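Protein A6 homolog (PDB 6BR8) binds phospholipids through its C-terminal part and probably plays an essential role in the transition of immature to mature poxvirus virions. Local coordinates at residues S217-I222 with V235-I240. Residues are numbered along the deposited sequence; the frame is centred on the assembly and turned at random.
Sequences SIVQCI and VDIEFI. With 6OU ([(2~{R})-1-[2-azanylethoxy(oxidanyl)phosphoryl]oxy-3-hexadecanoyloxy-propan-2-yl] (~{Z})-octadec-9-enoate), chain C.
The carboxamide of Gln-220 bonds through both its ends to the backbone that leads into helix 237-249. Gln-220 OE1 accepts from Ile-237 N at 3.0 Å, with the donor tilted 21° from the carbonyl plane. Gln-220 NE2 donates to Val-235 O at 3.1 Å; this acceptor lies almost in the plane of the amide. The Gln-220 side chain extends from helix 212-225 with CG anti to the backbone N (chi1 180°) and bends at chi2 (75°), which carries the amide alongside Ile-237. There Gln-220 OE1 also lies 3.3 Å from Ile-237 CG1. Deeper in, Val-219 CG1 meets Ile-237 CD1 at 3.9 Å, the two side chains crossing nearly at a right angle. The two helices pack in the largely helical C-terminal part of A6, where Val-219, Ile-222, Phe-239 and Ile-240 line a pocket for bound phosphatidylethanolamine. Asp-236 is the N-cap of helix 237-249. Asp-236 OD1 accepts from Phe-239 N at 2.9 Å, from above the carboxylate plane. One water donates to Asp-236 OD1 and accepts from Glu-238 N. Asp-224 OD1 takes a second bond from Gln-220 NE2 and helps fix the amide's rotation. Beyond this polar layer, Val-219 CG1 touches lipid C05 at 3.8 Å, and Ile-240 CD1 touches lipid C15 at 3.7 Å.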
loop_
_atom_site.group_PDB
_atom_site.type_symbol
_atom_site.label_atom_id
_atom_site.label_comp_id
_atom_site.label_asym_id
_atom_site.label_seq_id
_atom_site.Cartn_x
_atom_site.Cartn_y
_atom_site.Cartn_z
ATOM N N SER A 217 -13.038 13.728 3.224
ATOM C CA SER A 217 -13.128 14.954 2.439
ATOM C C SER A 217 -11.885 15.165 1.594
ATOM O O SER A 217 -11.979 15.327 0.378
ATOM C CB SER A 217 -13.317 16.147 3.353
ATOM O OG SER A 217 -13.131 17.347 2.633
ATOM N N ILE A 218 -10.706 15.153 2.231
ATOM C CA ILE A 218 -9.450 15.329 1.509
ATOM C C ILE A 218 -9.347 14.344 0.358
ATOM O O ILE A 218 -9.113 14.733 -0.792
ATOM C CB ILE A 218 -8.262 15.167 2.467
ATOM C CG1 ILE A 218 -8.074 16.429 3.307
ATOM C CG2 ILE A 218 -7.008 14.792 1.689
ATOM C CD1 ILE A 218 -7.023 16.264 4.366
ATOM N N VAL A 219 -9.492 13.045 0.651
ATOM C CA VAL A 219 -9.317 12.069 -0.413
ATOM C C VAL A 219 -10.398 12.220 -1.484
ATOM O O VAL A 219 -10.114 12.116 -2.684
ATOM C CB VAL A 219 -9.256 10.660 0.188
ATOM C CG1 VAL A 219 -9.053 9.609 -0.893
ATOM C CG2 VAL A 219 -8.103 10.623 1.188
ATOM N N GLN A 220 -11.635 12.528 -1.086
ATOM C CA GLN A 220 -12.680 12.708 -2.082
ATOM C C GLN A 220 -12.378 13.898 -2.977
ATOM O O GLN A 220 -12.664 13.865 -4.182
ATOM C CB GLN A 220 -14.049 12.897 -1.420
ATOM C CG GLN A 220 -15.180 13.093 -2.467
ATOM C CD GLN A 220 -15.544 11.783 -3.139
ATOM O OE1 GLN A 220 -15.869 10.811 -2.468
ATOM N NE2 GLN A 220 -15.454 11.738 -4.464
ATOM N N CYS A 221 -11.852 14.983 -2.398
ATOM C CA CYS A 221 -11.508 16.151 -3.196
ATOM C C CYS A 221 -10.332 15.883 -4.105
ATOM O O CYS A 221 -10.188 16.564 -5.119
ATOM C CB CYS A 221 -11.202 17.355 -2.303
ATOM S SG CYS A 221 -12.682 18.053 -1.586
ATOM N N ILE A 222 -9.496 14.904 -3.773
ATOM C CA ILE A 222 -8.449 14.498 -4.697
ATOM C C ILE A 222 -9.057 13.756 -5.873
ATOM O O ILE A 222 -8.778 14.073 -7.036
ATOM C CB ILE A 222 -7.389 13.642 -3.976
ATOM C CG1 ILE A 222 -6.639 14.476 -2.917
ATOM C CG2 ILE A 222 -6.407 13.040 -4.992
ATOM C CD1 ILE A 222 -5.646 13.638 -2.059
ATOM N N VAL A 235 -16.233 8.235 -8.187
ATOM C CA VAL A 235 -15.782 7.331 -7.145
ATOM C C VAL A 235 -16.361 7.841 -5.833
ATOM O O VAL A 235 -16.385 9.055 -5.585
ATOM C CB VAL A 235 -14.242 7.257 -7.140
ATOM C CG1 VAL A 235 -13.705 6.421 -6.008
ATOM C CG2 VAL A 235 -13.764 6.655 -8.449
ATOM N N ASP A 236 -16.895 6.928 -5.019
ATOM C CA ASP A 236 -17.484 7.286 -3.726
ATOM C C ASP A 236 -16.509 6.855 -2.623
ATOM O O ASP A 236 -16.522 5.714 -2.145
ATOM C CB ASP A 236 -18.869 6.655 -3.594
ATOM C CG ASP A 236 -19.639 7.129 -2.362
ATOM O OD1 ASP A 236 -19.014 7.481 -1.332
ATOM O OD2 ASP A 236 -20.888 7.110 -2.418
ATOM N N ILE A 237 -15.674 7.798 -2.189
ATOM C CA ILE A 237 -14.663 7.483 -1.187
ATOM C C ILE A 237 -15.314 6.995 0.102
ATOM O O ILE A 237 -14.885 5.989 0.699
ATOM C CB ILE A 237 -13.763 8.702 -0.934
ATOM C CG1 ILE A 237 -13.018 9.082 -2.210
ATOM C CG2 ILE A 237 -12.741 8.365 0.152
ATOM C CD1 ILE A 237 -12.074 7.938 -2.696
ATOM N N GLU A 238 -16.320 7.728 0.586
ATOM C CA GLU A 238 -17.011 7.330 1.811
ATOM C C GLU A 238 -17.466 5.878 1.711
ATOM O O GLU A 238 -17.146 5.052 2.571
ATOM C CB GLU A 238 -18.195 8.280 2.081
ATOM C CG GLU A 238 -19.201 7.875 3.187
ATOM C CD GLU A 238 -18.617 7.977 4.598
ATOM O OE1 GLU A 238 -17.803 8.876 4.839
ATOM O OE2 GLU A 238 -19.012 7.206 5.482
ATOM N N PHE A 239 -18.114 5.519 0.613
ATOM C CA PHE A 239 -18.584 4.146 0.476
ATOM C C PHE A 239 -17.434 3.138 0.435
ATOM O O PHE A 239 -17.529 2.057 1.024
ATOM C CB PHE A 239 -19.427 4.016 -0.773
ATOM C CG PHE A 239 -19.683 2.613 -1.141
ATOM C CD1 PHE A 239 -20.679 1.904 -0.496
ATOM C CD2 PHE A 239 -18.942 1.993 -2.131
ATOM C CE1 PHE A 239 -20.935 0.591 -0.838
ATOM C CE2 PHE A 239 -19.194 0.694 -2.474
ATOM C CZ PHE A 239 -20.189 -0.012 -1.829
ATOM N N ILE A 240 -16.350 3.452 -0.274
ATOM C CA ILE A 240 -15.210 2.547 -0.289
ATOM C C ILE A 240 -14.656 2.359 1.115
ATOM O O ILE A 240 -14.317 1.237 1.526
ATOM C CB ILE A 240 -14.121 3.072 -1.238
ATOM C CG1 ILE A 240 -14.585 2.971 -2.693
ATOM C CG2 ILE A 240 -12.795 2.313 -0.974
ATOM C CD1 ILE A 240 -13.648 3.620 -3.674
HETATM C C01 6OU C . -3.470 9.754 0.642
HETATM C C02 6OU C . -3.506 10.096 -0.848
HETATM C C03 6OU C . -4.910 10.009 -1.447
HETATM C C04 6OU C . -4.912 9.616 -2.927
HETATM C C05 6OU C . -6.324 9.487 -3.496
HETATM C C06 6OU C . -6.430 8.457 -4.621
HETATM C C07 6OU C . -7.783 7.746 -4.605
HETATM C C08 6OU C . -8.183 7.238 -5.989
HETATM C C09 6OU C . -9.400 6.311 -5.950
HETATM C C10 6OU C . -9.042 4.882 -6.347
HETATM C C11 6OU C . -10.190 3.913 -6.100
HETATM C C12 6OU C . -10.614 3.242 -7.401
HETATM C C13 6OU C . -11.079 1.808 -7.189
HETATM C C14 6OU C . -12.415 1.582 -7.874
HETATM C C15 6OU C . -13.580 2.183 -7.101
HETATM C C16 6OU C . -14.565 1.068 -6.787
HETATM O O17 6OU C . -14.257 -0.038 -7.055
HETATM O O18 6OU C . -15.805 1.323 -6.199
HETATM C C19 6OU C . -16.113 0.451 -5.149
HETATM C C20 6OU C . -16.940 -0.696 -5.716
HETATM C C21 6OU C . -18.360 -0.195 -5.995
HETATM O O22 6OU C . -18.488 0.004 -7.380
HETATM O O24 6OU C . -20.157 -1.800 -8.131
HETATM O O25 6OU C . -19.768 0.112 -9.582
HETATM O O26 6OU C . -21.182 0.519 -7.499
HETATM C C27 6OU C . -21.031 1.830 -7.028
HETATM N N29 6OU C . -21.009 3.096 -4.913
HETATM O O30 6OU C . -16.957 -1.843 -4.895
HETATM C C31 6OU C . -16.497 -1.786 -3.567
HETATM O O32 6OU C . -17.192 -1.378 -2.705
HETATM C C33 6OU C . -15.114 -2.315 -3.183
HETATM C C34 6OU C . -14.131 -1.225 -2.779
HETATM C C35 6OU C . -12.704 -1.756 -2.773
HETATM C C36 6OU C . -11.804 -1.053 -3.778
HETATM C C37 6OU C . -10.599 -0.430 -3.090
HETATM C C38 6OU C . -9.628 0.176 -4.094
HETATM C C39 6OU C . -8.206 -0.328 -3.849
HETATM C C40 6OU C . -7.138 0.688 -4.248
HETATM C C41 6OU C . -6.921 0.721 -5.548
HETATM C C42 6OU C . -6.388 2.079 -6.016
HETATM C C43 6OU C . -5.270 2.636 -5.130
HETATM C C44 6OU C . -5.394 4.147 -4.898
HETATM C C45 6OU C . -5.071 4.580 -3.460
HETATM C C46 6OU C . -3.666 4.183 -3.011
HETATM C C47 6OU C . -3.299 4.825 -1.678
HETATM C C48 6OU C . -1.904 4.437 -1.200
HETATM C C49 6OU C . -1.673 4.759 0.273
HETATM O O HOH W 1 -17.424 10.050 -0.744
#